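Citrate synthase (Pyrobaculum aerophilum, PDB 2IBP) probably catalyses the condensation of oxaloacetate with acetyl-CoA and water to give citrate and CoA, the entry step of the tricarboxylic acid cycle. Local coordinates at residues Lys32-Ser37 / Val376-Glu381; Ala112-Val117 / Ala239-Leu244. All coordinates share one frame; numbering follows the deposited sequence.

Both contacts are buried, both belong to the citrate synthase fold, and both also touch the second subunit, yet their chemistry differs. Contact 1 joins strand 30-34 and the loop after it to the C-terminal part of helix 363-382 through polar bonds mainly gathered on Glu381, with a lysine-histidine bond and a CH-pi contact beside them. Contact 2 pairs helices 109-123 and 233-244, almost antiparallel, through aliphatic side chains and a glutamate stem; its centre is about 11 Å from that of the chain, against about 15 Å for contact 1. The contacts, centres about 20 Å apart, do not touch, but helix 363-382 reaches both: it supplies segment 376-381 and packs Trp375 on Ile241.

Contact 1 (Lys32-Ser37 / Val376-Glu381); sequences KSTSIS and VAHVLE
The His378 ring carries the CD1 methyl of Ile36 over one face, 3.5 Å from the ring centroid and 9° off the normal, a well-centred CH-pi contact. At the ring edge sits the tip of Lys32, whose NZ donates to His378 ND1 at 2.8 Å, slightly tilted from the ring plane. NZ is also hydrogen-bonded to His224 NE2, and His378 NE2 to Asp213 OD2, so both ring nitrogens are engaged and the rotation of the ring is fixed.

The second flat group is the Glu381 carboxylate. OE1 accepts twice: from Lys32 NZ on its anti lone pair, as a salt bridge of 2.8 Å, and from Thr34 OG1 on its syn lone pair at 2.6 Å. OE2 takes the backbone N-H of Ser35 (2.9 Å, 162°) on its syn side, a little out of the carboxylate plane, and also receives a water. An extended side chain, with CG anti to the backbone N (chi1 -178°), carries this carboxylate from the helix to the strand end. This cluster of donors, with a lysine among them, would be expected to favour the ionised form.

Thr34 OG1 has a further role, accepting from Ile36 N at 3.2 Å. Residues 32-34 also pair in a parallel ladder with a strand of the second subunit, where Ala393 of that chain packs on Lys32 and Thr34. The arrangement is thus an ST turn at the end of a strand that joins an intersubunit parallel ladder, held by its polar groups against helix 363-382 of the citrate synthase fold.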
loop_
_atom_site.group_PDB
_atom_site.type_symbol
_atom_site.label_atom_id
_atom_site.label_comp_id
_atom_site.label_asym_id
_atom_site.label_seq_id
_atom_site.Cartn_x
_atom_site.Cartn_y
_atom_site.Cartn_z
ATOM N N LYS A 32 9.717 -0.781 -14.937
ATOM C CA LYS A 32 10.768 -1.777 -14.923
ATOM C C LYS A 32 10.648 -2.697 -16.122
ATOM O O LYS A 32 9.685 -2.630 -16.876
ATOM C CB LYS A 32 10.651 -2.676 -13.694
ATOM C CG LYS A 32 9.421 -3.595 -13.711
ATOM C CD LYS A 32 9.461 -4.575 -12.556
ATOM C CE LYS A 32 8.225 -5.454 -12.563
ATOM N NZ LYS A 32 8.228 -6.420 -11.450
ATOM N N SER A 33 11.686 -3.520 -16.285
ATOM C CA SER A 33 11.642 -4.628 -17.221
ATOM C C SER A 33 11.261 -5.827 -16.369
ATOM O O SER A 33 11.613 -5.907 -15.185
ATOM C CB SER A 33 12.993 -4.838 -17.888
ATOM O OG SER A 33 13.251 -3.805 -18.818
ATOM N N THR A 34 10.558 -6.775 -16.975
ATOM C CA THR A 34 10.115 -7.935 -16.256
ATOM C C THR A 34 10.156 -9.172 -17.122
ATOM O O THR A 34 10.114 -9.081 -18.347
ATOM C CB THR A 34 8.645 -7.763 -15.803
ATOM O OG1 THR A 34 8.268 -8.827 -14.923
ATOM C CG2 THR A 34 7.700 -7.698 -17.000
ATOM N N SER A 35 10.298 -10.309 -16.466
ATOM C CA SER A 35 10.224 -11.593 -17.142
ATOM C C SER A 35 9.138 -12.476 -16.524
ATOM O O SER A 35 9.026 -13.643 -16.875
ATOM C CB SER A 35 11.577 -12.296 -17.101
ATOM O OG SER A 35 11.947 -12.617 -15.779
ATOM N N ILE A 36 8.235 -11.885 -15.742
ATOM C CA ILE A 36 7.233 -12.657 -15.014
ATOM C C ILE A 36 6.070 -13.102 -15.875
ATOM O O ILE A 36 5.784 -14.285 -15.946
ATOM C CB ILE A 36 6.738 -11.923 -13.748
ATOM C CG1 ILE A 36 7.927 -11.691 -12.810
ATOM C CG2 ILE A 36 5.671 -12.752 -13.036
ATOM C CD1 ILE A 36 7.645 -10.840 -11.584
ATOM N N SER A 37 5.393 -12.154 -16.511
ATOM C CA SER A 37 4.271 -12.505 -17.374
ATOM C C SER A 37 4.163 -11.522 -18.519
ATOM O O SER A 37 4.696 -10.413 -18.461
ATOM C CB SER A 37 2.951 -12.541 -16.594
ATOM O OG SER A 37 2.621 -11.239 -16.094
ATOM N N VAL A 376 4.580 -11.303 -4.893
ATOM C CA VAL A 376 5.901 -11.553 -4.294
ATOM C C VAL A 376 6.992 -11.697 -5.373
ATOM O O VAL A 376 8.104 -11.164 -5.219
ATOM C CB VAL A 376 5.904 -12.681 -3.251
ATOM C CG1 VAL A 376 4.955 -12.333 -2.115
ATOM C CG2 VAL A 376 5.524 -14.029 -3.890
ATOM N N ALA A 377 6.674 -12.353 -6.485
ATOM C CA ALA A 377 7.645 -12.489 -7.582
ATOM C C ALA A 377 8.023 -11.109 -8.106
ATOM O O ALA A 377 9.180 -10.834 -8.430
ATOM C CB ALA A 377 7.076 -13.340 -8.719
ATOM N N HIS A 378 7.019 -10.242 -8.245
ATOM C CA HIS A 378 7.258 -8.894 -8.757
ATOM C C HIS A 378 8.128 -8.084 -7.814
ATOM O O HIS A 378 9.026 -7.400 -8.258
ATOM C CB HIS A 378 5.956 -8.164 -9.030
ATOM C CG HIS A 378 5.393 -8.424 -10.388
ATOM N ND1 HIS A 378 5.804 -7.734 -11.509
ATOM C CD2 HIS A 378 4.406 -9.255 -10.802
ATOM C CE1 HIS A 378 5.123 -8.154 -12.557
ATOM N NE2 HIS A 378 4.280 -9.089 -12.159
ATOM N N VAL A 379 7.884 -8.219 -6.514
ATOM C CA VAL A 379 8.701 -7.529 -5.510
ATOM C C VAL A 379 10.152 -7.994 -5.596
ATOM O O VAL A 379 11.075 -7.180 -5.702
ATOM C CB VAL A 379 8.175 -7.721 -4.092
ATOM C CG1 VAL A 379 9.233 -7.281 -3.056
ATOM C CG2 VAL A 379 6.869 -6.934 -3.936
ATOM N N LEU A 380 10.352 -9.308 -5.586
ATOM C CA LEU A 380 11.702 -9.849 -5.653
ATOM C C LEU A 380 12.402 -9.409 -6.925
ATOM O O LEU A 380 13.595 -9.095 -6.902
ATOM C CB LEU A 380 11.692 -11.362 -5.509
ATOM C CG LEU A 380 11.146 -11.826 -4.157
ATOM C CD1 LEU A 380 11.065 -13.336 -4.098
ATOM C CD2 LEU A 380 11.938 -11.289 -2.984
ATOM N N GLU A 381 11.672 -9.366 -8.028
ATOM C CA GLU A 381 12.240 -8.904 -9.275
ATOM C C GLU A 381 12.691 -7.447 -9.170
ATOM O O GLU A 381 13.796 -7.099 -9.565
ATOM C CB GLU A 381 11.240 -9.064 -10.411
ATOM C CG GLU A 381 11.776 -8.650 -11.751
ATOM C CD GLU A 381 10.801 -8.933 -12.854
ATOM O OE1 GLU A 381 9.723 -8.296 -12.857
ATOM O OE2 GLU A 381 11.122 -9.780 -13.723
HETATM O O HOH W 1 12.125 -12.062 -12.572
#

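Contact 2 (Ala112-Val117 / Ala239-Leu244); sequences ALEAAV and AAIAAL
Ile241 projects from helix 233-244 toward helix 109-123 and meets Leu113, Glu114 and Val117, in the antiparallel helix packing of the mainly helical citrate synthase core. The axes of the two short helical segments run at 175° to each other, 8.9 Å apart at closest approach, and the nearest CA atoms belong to Glu114 and Ile241, at 6.1 Å.

The two branches of Ile241 divide the work. CG2 lies 3.9 Å from Leu113 CB, while CD1, at the end of the other branch, reaches Val117 CG2 at 3.8 Å. Leu113 and Val117 are one helical turn apart and both point their CB atoms at the partner helix; the side chains of Val117 and Ile241 meet at a slant.

Glu114 behaves differently. Its side chain and that of Ile241 run antiparallel alongside one another, the aliphatic stem lying against the isoleucine with Glu114 CG 3.6 Å from Ile241 CG2. With CG anti to the carbonyl carbon (chi1 -71°) and the chain extended beyond it, the carboxylate is carried across to Ala242. OE2 finds its partner beyond the helix pair, in a hydrogen bond to Ser235 OG of the second subunit, placing this side of the pair at the dimer interface. The other carboxylate oxygen, Glu114 OE1, rests 3.7 Å from the methyl CB of Ala242.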
loop_
_atom_site.group_PDB
_atom_site.type_symbol
_atom_site.label_atom_id
_atom_site.label_comp_id
_atom_site.label_asym_id
_atom_site.label_seq_id
_atom_site.Cartn_x
_atom_site.Cartn_y
_atom_site.Cartn_z
ATOM N N ALA A 112 -9.571 -8.264 7.145
ATOM C CA ALA A 112 -8.943 -9.350 7.885
ATOM C C ALA A 112 -7.680 -9.792 7.178
ATOM O O ALA A 112 -6.679 -10.077 7.837
ATOM C CB ALA A 112 -9.903 -10.535 8.050
ATOM N N LEU A 113 -7.727 -9.896 5.846
ATOM C CA LEU A 113 -6.534 -10.280 5.087
ATOM C C LEU A 113 -5.428 -9.266 5.307
ATOM O O LEU A 113 -4.286 -9.647 5.557
ATOM C CB LEU A 113 -6.798 -10.397 3.592
ATOM C CG LEU A 113 -7.138 -11.804 3.104
ATOM C CD1 LEU A 113 -8.433 -12.318 3.731
ATOM C CD2 LEU A 113 -7.223 -11.794 1.587
ATOM N N GLU A 114 -5.749 -7.981 5.155
ATOM C CA GLU A 114 -4.736 -6.934 5.323
ATOM C C GLU A 114 -4.085 -7.040 6.691
ATOM O O GLU A 114 -2.862 -7.068 6.801
ATOM C CB GLU A 114 -5.349 -5.532 5.233
ATOM C CG GLU A 114 -5.818 -5.094 3.882
ATOM C CD GLU A 114 -6.357 -3.677 3.917
ATOM O OE1 GLU A 114 -5.667 -2.779 4.463
ATOM O OE2 GLU A 114 -7.486 -3.466 3.432
ATOM N N ALA A 115 -4.909 -7.093 7.735
ATOM C CA ALA A 115 -4.410 -7.139 9.107
ATOM C C ALA A 115 -3.686 -8.454 9.424
ATOM O O ALA A 115 -2.637 -8.462 10.067
ATOM C CB ALA A 115 -5.556 -6.907 10.097
ATOM N N ALA A 116 -4.233 -9.566 8.938
ATOM C CA ALA A 116 -3.635 -10.873 9.186
ATOM C C ALA A 116 -2.263 -11.019 8.521
ATOM O O ALA A 116 -1.330 -11.574 9.102
ATOM C CB ALA A 116 -4.584 -11.994 8.706
ATOM N N VAL A 117 -2.115 -10.483 7.320
ATOM C CA VAL A 117 -0.829 -10.556 6.635
ATOM C C VAL A 117 0.215 -9.732 7.398
ATOM O O VAL A 117 1.333 -10.189 7.647
ATOM C CB VAL A 117 -0.954 -10.092 5.200
ATOM C CG1 VAL A 117 0.417 -9.851 4.603
ATOM C CG2 VAL A 117 -1.754 -11.113 4.405
ATOM N N ALA A 239 -0.275 -4.188 1.496
ATOM C CA ALA A 239 -0.585 -3.026 0.661
ATOM C C ALA A 239 -1.249 -3.436 -0.653
ATOM O O ALA A 239 -2.176 -2.796 -1.095
ATOM C CB ALA A 239 0.672 -2.190 0.385
ATOM N N ALA A 240 -0.752 -4.498 -1.285
ATOM C CA ALA A 240 -1.366 -5.017 -2.507
ATOM C C ALA A 240 -2.838 -5.374 -2.258
ATOM O O ALA A 240 -3.716 -5.041 -3.057
ATOM C CB ALA A 240 -0.612 -6.236 -2.982
ATOM N N ILE A 241 -3.095 -6.030 -1.127
ATOM C CA ILE A 241 -4.460 -6.392 -0.705
ATOM C C ILE A 241 -5.312 -5.150 -0.502
ATOM O O ILE A 241 -6.471 -5.114 -0.891
ATOM C CB ILE A 241 -4.411 -7.261 0.550
ATOM C CG1 ILE A 241 -3.766 -8.608 0.207
ATOM C CG2 ILE A 241 -5.805 -7.463 1.156
ATOM C CD1 ILE A 241 -3.390 -9.446 1.426
ATOM N N ALA A 242 -4.731 -4.142 0.137
ATOM C CA ALA A 242 -5.435 -2.869 0.344
ATOM C C ALA A 242 -5.902 -2.313 -0.993
ATOM O O ALA A 242 -7.031 -1.842 -1.140
ATOM C CB ALA A 242 -4.511 -1.888 1.043
ATOM N N ALA A 243 -5.048 -2.374 -1.997
ATOM C CA ALA A 243 -5.429 -1.855 -3.308
ATOM C C ALA A 243 -6.469 -2.757 -3.956
ATOM O O ALA A 243 -7.429 -2.288 -4.576
ATOM C CB ALA A 243 -4.194 -1.731 -4.214
ATOM N N LEU A 244 -6.243 -4.061 -3.853
ATOM C CA LEU A 244 -7.117 -5.045 -4.474
ATOM C C LEU A 244 -8.568 -4.915 -4.003
ATOM O O LEU A 244 -9.498 -5.235 -4.726
ATOM C CB LEU A 244 -6.594 -6.442 -4.158
ATOM C CG LEU A 244 -7.439 -7.576 -4.708
ATOM C CD1 LEU A 244 -7.484 -7.479 -6.205
ATOM C CD2 LEU A 244 -6.855 -8.910 -4.286
#